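Local coordinates for Rev protein (Borrelia burgdorferi, PDB 5EQZ) that is of unknown function but belongs to the plasmid-encoded REV family of Borrelia and is probably made as a lipoprotein, at residues Lys75-Ile86 and Val131-Glu142; Lys92-Trp102 and Gly116-Ser127. All blocks are in the same frame, centred on the assembly; numbering follows the deposited sequence.

Contact 1: residues Lys75-Ile86 and Val131-Glu142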
# COMPACT_ATOMS: atom_id res chain seq x y z
N LYS A 75 -2.46 3.51 -3.00
CA LYS A 75 -1.13 2.97 -2.73
C LYS A 75 -0.40 2.65 -4.03
O LYS A 75 0.76 3.04 -4.21
CB LYS A 75 -1.23 1.72 -1.87
CG LYS A 75 0.07 0.95 -1.70
CD LYS A 75 1.06 1.70 -0.80
CE LYS A 75 2.25 0.83 -0.43
NZ LYS A 75 3.05 1.47 0.66
N LEU A 76 -1.07 1.96 -4.95
CA LEU A 76 -0.43 1.59 -6.22
C LEU A 76 -0.07 2.82 -7.04
O LEU A 76 0.96 2.83 -7.72
CB LEU A 76 -1.34 0.66 -7.01
CG LEU A 76 -1.43 -0.77 -6.48
CD1 LEU A 76 -2.64 -1.48 -7.06
CD2 LEU A 76 -0.16 -1.53 -6.83
N ALA A 77 -0.92 3.85 -7.04
CA ALA A 77 -0.58 5.05 -7.80
C ALA A 77 0.61 5.77 -7.17
O ALA A 77 1.50 6.27 -7.89
CB ALA A 77 -1.79 5.99 -7.87
N ALA A 78 0.65 5.81 -5.84
CA ALA A 78 1.77 6.44 -5.15
C ALA A 78 3.07 5.71 -5.44
O ALA A 78 4.11 6.34 -5.65
CB ALA A 78 1.50 6.49 -3.64
N LEU A 79 3.02 4.37 -5.50
CA LEU A 79 4.23 3.60 -5.79
C LEU A 79 4.75 3.90 -7.19
O LEU A 79 5.93 4.21 -7.38
CB LEU A 79 3.94 2.11 -5.62
CG LEU A 79 3.87 1.59 -4.19
CD1 LEU A 79 3.13 0.25 -4.11
CD2 LEU A 79 5.30 1.47 -3.65
N LYS A 80 3.87 3.82 -8.20
CA LYS A 80 4.28 4.09 -9.57
C LYS A 80 4.75 5.54 -9.74
O LYS A 80 5.69 5.81 -10.52
CB LYS A 80 3.13 3.77 -10.53
CG LYS A 80 2.72 2.31 -10.51
CD LYS A 80 1.41 2.07 -11.28
CE LYS A 80 0.91 0.64 -11.09
NZ LYS A 80 -0.48 0.40 -11.65
N ALA A 81 4.15 6.47 -9.00
CA ALA A 81 4.59 7.87 -9.05
C ALA A 81 6.00 8.02 -8.48
O ALA A 81 6.87 8.66 -9.09
CB ALA A 81 3.59 8.74 -8.29
N ALA A 82 6.25 7.43 -7.31
CA ALA A 82 7.59 7.47 -6.73
C ALA A 82 8.61 6.81 -7.66
O ALA A 82 9.73 7.31 -7.83
CB ALA A 82 7.60 6.80 -5.35
N LYS A 83 8.22 5.69 -8.28
CA LYS A 83 9.12 4.99 -9.20
C LYS A 83 9.48 5.87 -10.38
O LYS A 83 10.65 6.01 -10.74
CB LYS A 83 8.45 3.70 -9.70
CG LYS A 83 9.21 3.02 -10.84
CD LYS A 83 8.36 1.91 -11.46
CE LYS A 83 9.08 1.27 -12.64
NZ LYS A 83 9.00 -0.21 -12.60
N ASN A 84 8.47 6.49 -10.99
CA ASN A 84 8.70 7.35 -12.14
C ASN A 84 9.63 8.51 -11.78
O ASN A 84 10.62 8.77 -12.47
CB ASN A 84 7.36 7.86 -12.67
CG ASN A 84 7.52 8.72 -13.89
OD1 ASN A 84 7.81 8.22 -14.97
ND2 ASN A 84 7.34 10.02 -13.72
N THR A 85 9.31 9.21 -10.69
CA THR A 85 10.15 10.32 -10.22
C THR A 85 11.59 9.88 -10.01
O THR A 85 12.52 10.54 -10.48
CB THR A 85 9.58 10.89 -8.93
OG1 THR A 85 8.27 11.42 -9.19
CG2 THR A 85 10.48 12.01 -8.41
N ILE A 86 11.80 8.78 -9.28
CA ILE A 86 13.17 8.34 -9.00
C ILE A 86 13.90 8.03 -10.29
O ILE A 86 15.06 8.42 -10.48
CB ILE A 86 13.15 7.12 -8.06
CG1 ILE A 86 12.68 7.52 -6.65
CG2 ILE A 86 14.50 6.43 -8.03
CD1 ILE A 86 12.42 6.33 -5.74
N VAL A 131 13.99 1.32 -7.06
CA VAL A 131 13.04 0.86 -8.07
C VAL A 131 12.81 -0.64 -7.93
O VAL A 131 11.69 -1.13 -8.13
CB VAL A 131 13.53 1.23 -9.48
CG1 VAL A 131 12.79 0.42 -10.54
CG2 VAL A 131 13.33 2.72 -9.72
N GLU A 132 13.85 -1.41 -7.57
CA GLU A 132 13.68 -2.85 -7.42
C GLU A 132 12.74 -3.16 -6.25
O GLU A 132 11.89 -4.05 -6.36
CB GLU A 132 15.04 -3.53 -7.24
N GLN A 133 12.86 -2.41 -5.15
CA GLN A 133 11.95 -2.61 -4.02
C GLN A 133 10.53 -2.18 -4.35
O GLN A 133 9.57 -2.86 -3.99
CB GLN A 133 12.46 -1.86 -2.80
CG GLN A 133 13.69 -2.46 -2.18
CD GLN A 133 13.89 -1.96 -0.77
OE1 GLN A 133 13.05 -2.18 0.10
NE2 GLN A 133 14.98 -1.24 -0.53
N ILE A 134 10.38 -1.03 -5.02
CA ILE A 134 9.05 -0.55 -5.38
C ILE A 134 8.36 -1.54 -6.32
O ILE A 134 7.15 -1.80 -6.20
CB ILE A 134 9.14 0.86 -5.99
CG1 ILE A 134 9.48 1.88 -4.91
CG2 ILE A 134 7.86 1.25 -6.72
CD1 ILE A 134 9.83 3.26 -5.46
N ASP A 135 9.13 -2.12 -7.24
CA ASP A 135 8.58 -3.10 -8.17
C ASP A 135 8.08 -4.34 -7.45
O ASP A 135 7.04 -4.89 -7.81
CB ASP A 135 9.62 -3.50 -9.21
CG ASP A 135 9.76 -2.50 -10.33
OD1 ASP A 135 8.85 -1.65 -10.47
OD2 ASP A 135 10.76 -2.58 -11.09
N LYS A 136 8.83 -4.80 -6.44
CA LYS A 136 8.39 -5.99 -5.71
C LYS A 136 7.10 -5.71 -4.94
O LYS A 136 6.21 -6.57 -4.88
CB LYS A 136 9.50 -6.48 -4.77
N VAL A 137 6.96 -4.50 -4.37
CA VAL A 137 5.71 -4.16 -3.68
C VAL A 137 4.55 -4.10 -4.67
O VAL A 137 3.45 -4.59 -4.39
CB VAL A 137 5.83 -2.84 -2.90
CG1 VAL A 137 4.51 -2.55 -2.16
CG2 VAL A 137 7.00 -2.87 -1.92
N ILE A 138 4.77 -3.48 -5.83
CA ILE A 138 3.71 -3.42 -6.84
C ILE A 138 3.31 -4.83 -7.26
O ILE A 138 2.12 -5.16 -7.36
CB ILE A 138 4.15 -2.57 -8.04
CG1 ILE A 138 4.27 -1.11 -7.63
CG2 ILE A 138 3.18 -2.75 -9.21
CD1 ILE A 138 4.94 -0.22 -8.69
N LYS A 139 4.30 -5.68 -7.52
CA LYS A 139 4.02 -7.06 -7.91
C LYS A 139 3.27 -7.80 -6.82
O LYS A 139 2.31 -8.53 -7.09
CB LYS A 139 5.33 -7.78 -8.24
CG LYS A 139 5.17 -9.28 -8.51
CD LYS A 139 6.52 -9.98 -8.54
CE LYS A 139 6.34 -11.48 -8.70
NZ LYS A 139 5.48 -11.81 -9.87
N PHE A 140 3.70 -7.63 -5.57
CA PHE A 140 3.04 -8.26 -4.44
C PHE A 140 1.58 -7.84 -4.36
O PHE A 140 0.68 -8.68 -4.22
CB PHE A 140 3.80 -7.90 -3.16
CG PHE A 140 3.27 -8.56 -1.92
CD1 PHE A 140 3.54 -9.90 -1.66
CD2 PHE A 140 2.57 -7.83 -0.98
CE1 PHE A 140 3.08 -10.50 -0.51
CE2 PHE A 140 2.10 -8.43 0.18
CZ PHE A 140 2.37 -9.77 0.42
N LEU A 141 1.32 -6.53 -4.49
CA LEU A 141 -0.04 -6.00 -4.34
C LEU A 141 -0.94 -6.37 -5.51
O LEU A 141 -2.16 -6.45 -5.34
CB LEU A 141 -0.00 -4.49 -4.18
CG LEU A 141 0.62 -4.00 -2.87
CD1 LEU A 141 0.72 -2.48 -2.83
CD2 LEU A 141 -0.21 -4.54 -1.71
N GLU A 142 -0.38 -6.59 -6.69
CA GLU A 142 -1.23 -6.92 -7.84
C GLU A 142 -1.46 -8.41 -8.00
O GLU A 142 -2.21 -8.81 -8.90
CB GLU A 142 -0.63 -6.30 -9.10
CG GLU A 142 -0.80 -4.78 -9.14
CD GLU A 142 -0.14 -4.13 -10.35
OE1 GLU A 142 0.71 -4.78 -10.98
OE2 GLU A 142 -0.47 -2.96 -10.65
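Leu79 pushes its side chain into a hollow on helix 122-142 lined by Ile134, Val137, Ile138 and Leu141. Its branches share the work. CD1 meets Val137 CG1 at 3.7 Å and also touches CD1 of Leu141, CD2 lies against CG2 of Ile134, and CB rests on CG1 of Ile138. Ile134 returns the gesture, entering a hole formed by Leu79, Ala82, Lys83 and Ile86. Its CG2 comes within 3.6 Å of the backbone O of Leu79, while CD1 reaches past Ala82 to Ile86 CD1 at 4.0 Å. Leu79 and Ile134 lie alongside each other, pointing opposite ways.

Toward the C-terminal end of helix 122-142, Leu76 lays CD2 over Leu141 CB and Glu142 CG, and the chain of Lys75 crosses Leu141 nearly at right angles, CG to CD1 at 3.7 Å. The lysine bends at chi2 (72°) and is extended beyond, its NZ hydrogen-bonded to three backbone carbonyls, those of Asn28, Ser30 and Val108, which probably offsets the cost of burying the charge.

Two salt bridges edge the apolar seam. Lys83, with CG trans to its own N (chi1 170°), reaches out to put NZ 2.6 Å from Asp135 OD1, on the syn lone pair. The second is longer: Lys80 NZ stands 3.5 Å from Glu142 OE2, with the lysine's CG packed on Ile138 CD1.

Phe35 of helix 32-48 touches both Lys75 and Leu141, and Ile101 of helix 95-107 backs Ile86. A coiled coil is predicted for the part of the chain that includes Lys75-Ile86, but helix 122-142 lies beyond it. The two segments run antiparallel, at 159° with axes 9.9 Å apart, and the paired knobs-into-holes are those of an antiparallel coiled-coil-like pair within a helical bundle.

Contact 2: residues Lys92-Trp102 and Gly116-Ser127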
# COMPACT_ATOMS: atom_id res chain seq x y z
N LYS A 92 22.01 12.01 -10.63
CA LYS A 92 21.63 11.22 -9.46
C LYS A 92 22.72 11.17 -8.39
O LYS A 92 22.42 10.85 -7.24
CB LYS A 92 21.27 9.79 -9.88
CG LYS A 92 19.98 9.66 -10.68
CD LYS A 92 19.63 8.20 -10.89
CE LYS A 92 18.20 7.99 -11.42
NZ LYS A 92 17.91 8.77 -12.64
N ASP A 93 23.97 11.49 -8.73
CA ASP A 93 24.99 11.43 -7.70
C ASP A 93 25.12 12.73 -6.92
O ASP A 93 25.86 12.76 -5.93
CB ASP A 93 26.34 11.03 -8.29
CG ASP A 93 26.30 9.67 -8.93
OD1 ASP A 93 26.30 9.61 -10.18
OD2 ASP A 93 26.21 8.67 -8.19
N GLN A 94 24.40 13.78 -7.30
CA GLN A 94 24.40 14.99 -6.49
C GLN A 94 23.76 14.71 -5.13
O GLN A 94 22.80 13.93 -5.02
CB GLN A 94 23.64 16.12 -7.18
CG GLN A 94 24.19 16.52 -8.55
CD GLN A 94 25.65 16.96 -8.48
OE1 GLN A 94 25.96 17.99 -7.91
NE2 GLN A 94 26.55 16.18 -9.08
N ASP A 95 24.28 15.38 -4.10
CA ASP A 95 23.71 15.28 -2.76
C ASP A 95 22.20 15.46 -2.79
O ASP A 95 21.46 14.66 -2.19
CB ASP A 95 24.32 16.33 -1.82
CG ASP A 95 25.70 15.94 -1.30
OD1 ASP A 95 26.23 14.88 -1.71
OD2 ASP A 95 26.26 16.71 -0.47
N ILE A 96 21.72 16.50 -3.48
CA ILE A 96 20.29 16.79 -3.51
C ILE A 96 19.52 15.64 -4.15
O ILE A 96 18.43 15.26 -3.69
CB ILE A 96 20.03 18.12 -4.23
CG1 ILE A 96 20.74 19.26 -3.52
CG2 ILE A 96 18.55 18.40 -4.32
CD1 ILE A 96 20.74 20.58 -4.30
N SER A 97 20.07 15.05 -5.22
CA SER A 97 19.40 13.94 -5.90
C SER A 97 19.34 12.70 -5.02
O SER A 97 18.33 11.98 -5.04
CB SER A 97 20.12 13.63 -7.22
OG SER A 97 20.15 14.76 -8.08
N LYS A 98 20.40 12.42 -4.26
CA LYS A 98 20.41 11.27 -3.36
C LYS A 98 19.35 11.40 -2.28
O LYS A 98 18.61 10.44 -2.00
CB LYS A 98 21.79 11.11 -2.73
CG LYS A 98 22.87 10.59 -3.66
CD LYS A 98 24.17 10.54 -2.86
CE LYS A 98 25.36 10.22 -3.71
NZ LYS A 98 26.59 10.28 -2.87
N ARG A 99 19.26 12.58 -1.64
CA ARG A 99 18.22 12.77 -0.63
C ARG A 99 16.83 12.67 -1.24
O ARG A 99 15.90 12.17 -0.59
CB ARG A 99 18.39 14.11 0.08
CG ARG A 99 19.72 14.25 0.81
CD ARG A 99 19.77 15.48 1.71
NE ARG A 99 20.17 16.69 1.00
CZ ARG A 99 21.39 17.20 1.06
NH1 ARG A 99 22.33 16.62 1.79
NH2 ARG A 99 21.69 18.30 0.38
N LYS A 100 16.69 13.10 -2.50
CA LYS A 100 15.40 13.00 -3.19
C LYS A 100 15.01 11.54 -3.41
O LYS A 100 13.86 11.15 -3.15
CB LYS A 100 15.47 13.74 -4.52
CG LYS A 100 14.12 13.95 -5.19
CD LYS A 100 13.13 14.59 -4.26
CE LYS A 100 11.90 15.05 -5.01
NZ LYS A 100 10.82 15.45 -4.07
N ILE A 101 15.94 10.70 -3.87
CA ILE A 101 15.66 9.27 -4.03
C ILE A 101 15.24 8.67 -2.69
O ILE A 101 14.25 7.94 -2.59
CB ILE A 101 16.88 8.53 -4.60
CG1 ILE A 101 17.24 9.05 -5.99
CG2 ILE A 101 16.62 7.00 -4.63
CD1 ILE A 101 18.60 8.60 -6.48
N TRP A 102 16.01 8.98 -1.65
CA TRP A 102 15.71 8.47 -0.31
C TRP A 102 14.32 8.89 0.15
O TRP A 102 13.54 8.06 0.64
CB TRP A 102 16.79 8.96 0.65
CG TRP A 102 16.49 8.67 2.06
CD1 TRP A 102 16.72 7.49 2.73
CD2 TRP A 102 15.90 9.56 3.01
NE1 TRP A 102 16.31 7.61 4.04
CE2 TRP A 102 15.81 8.87 4.24
CE3 TRP A 102 15.44 10.88 2.94
CZ2 TRP A 102 15.26 9.46 5.38
CZ3 TRP A 102 14.91 11.46 4.07
CH2 TRP A 102 14.82 10.75 5.28
N GLY A 116 25.73 8.42 1.13
CA GLY A 116 26.17 9.81 1.10
C GLY A 116 27.59 10.05 0.63
O GLY A 116 27.92 11.19 0.30
N SER A 117 28.45 9.03 0.62
CA SER A 117 29.82 9.28 0.22
C SER A 117 29.90 9.55 -1.28
O SER A 117 28.94 9.35 -2.03
CB SER A 117 30.72 8.10 0.56
OG SER A 117 30.64 7.12 -0.45
N ASN A 118 31.08 10.00 -1.73
CA ASN A 118 31.29 10.38 -3.12
C ASN A 118 31.57 9.20 -4.05
O ASN A 118 31.84 9.44 -5.23
CB ASN A 118 32.46 11.37 -3.21
N THR A 119 31.56 7.96 -3.55
CA THR A 119 31.80 6.80 -4.41
C THR A 119 31.00 6.93 -5.70
O THR A 119 29.78 7.10 -5.67
CB THR A 119 31.42 5.49 -3.68
OG1 THR A 119 32.00 5.48 -2.37
CG2 THR A 119 31.93 4.28 -4.45
N SER A 120 31.70 6.91 -6.83
CA SER A 120 31.07 7.18 -8.11
C SER A 120 29.95 6.18 -8.38
O SER A 120 30.14 4.97 -8.22
CB SER A 120 32.11 7.14 -9.23
OG SER A 120 31.51 6.88 -10.48
N GLY A 121 28.78 6.69 -8.74
CA GLY A 121 27.64 5.83 -9.00
C GLY A 121 26.76 5.50 -7.81
O GLY A 121 25.89 4.63 -7.92
N ASN A 122 26.96 6.17 -6.67
CA ASN A 122 26.10 5.92 -5.52
C ASN A 122 24.66 6.33 -5.80
O ASN A 122 23.72 5.76 -5.22
CB ASN A 122 26.64 6.66 -4.29
CG ASN A 122 27.58 5.79 -3.47
OD1 ASN A 122 27.87 4.65 -3.84
ND2 ASN A 122 28.07 6.33 -2.36
N GLY A 123 24.45 7.31 -6.69
CA GLY A 123 23.09 7.74 -6.98
C GLY A 123 22.34 6.73 -7.83
O GLY A 123 21.22 6.33 -7.49
N ASP A 124 22.93 6.34 -8.97
CA ASP A 124 22.33 5.31 -9.81
C ASP A 124 22.13 4.02 -9.04
O ASP A 124 21.22 3.25 -9.35
CB ASP A 124 23.19 5.03 -11.05
CG ASP A 124 23.00 6.07 -12.15
OD1 ASP A 124 21.85 6.27 -12.59
OD2 ASP A 124 24.01 6.66 -12.58
N LYS A 125 22.99 3.75 -8.05
CA LYS A 125 22.83 2.55 -7.25
C LYS A 125 21.67 2.68 -6.28
O LYS A 125 20.89 1.73 -6.11
CB LYS A 125 24.13 2.26 -6.52
CG LYS A 125 24.00 1.45 -5.26
CD LYS A 125 25.38 1.02 -4.78
CE LYS A 125 25.30 -0.12 -3.80
NZ LYS A 125 25.31 -1.44 -4.50
N MET A 126 21.53 3.83 -5.62
CA MET A 126 20.34 4.07 -4.82
C MET A 126 19.08 4.01 -5.67
O MET A 126 18.07 3.42 -5.27
CB MET A 126 20.42 5.43 -4.12
CG MET A 126 21.35 5.50 -2.93
SD MET A 126 21.35 7.23 -2.41
CE MET A 126 19.81 7.29 -1.54
N SER A 127 19.11 4.63 -6.85
CA SER A 127 17.97 4.58 -7.76
C SER A 127 17.58 3.13 -8.06
O SER A 127 16.41 2.75 -7.91
CB SER A 127 18.31 5.33 -9.04
OG SER A 127 17.14 5.59 -9.78
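Asp93, in the turn ahead of helix 95-107, offers its carboxylate to the amino end of helix 122-142, just after a type II turn from Thr119 to Asn122 has brought Gly121 to the N-cap. OD2 accepts the backbone N-H of Gly123 at 2.7 Å and 165°, a nearly straight bond that reaches the oxygen from out of the carboxylate plane. The positive end of the helix dipole probably favours the negative charge here, while the nearby Asp124 carboxylate probably works against it. Backbone also meets backbone: the CA of Gly123 lies 3.2 Å from Lys92 O in a CA-H...O contact, leaving no room there for a beta carbon.

From this junction the first turns of the two helices, 95-102 and 122-127, run nearly parallel at 11°, axes 9.7 Å apart, as neighbours in the helical bundle. Lys98 crosses Met126 at about a right angle, its CB and CG against SD, then runs on extended over Asn122 CB. Its NZ is hydrogen-bonded to Leu115 O and lies 2.7 Å from Ser117 O. In Met126 a bend at chi3 (78°) turns the methyl back, so CE sits 3.4 Å from Lys98 O and touches Trp102 CB. One turn on from Lys98, Ile101 sets CD1 3.6 Å from Gly123 O and lays CG2 on Met126 CB. Lys92 passes Asp124 and brings CE to 3.1 Å from Ser127 OG, with its NZ bonded to Glu87 O.

Following the chain from the N terminus, helix 55-88 supplies Lys75-Ile86, the first half of contact 1. A short turn then leads to Lys92-Trp102, helix 95-107 runs on, and a long loop brings the chain to Gly116-Ser127, which closes contact 2 after an excursion of only 13 residues. Helix 122-142 continues into Val131-Glu142 and closes contact 1, so the smaller loop lies wholly within the larger. Both contacts share helix 122-142, tying it to helix 95-107 near its start and to helix 55-88 further on. They meet at Ile86, whose CG2 is 3.3 Å from Ser127 OG and whose CD1 packs on Ile101 O, where the three helices converge.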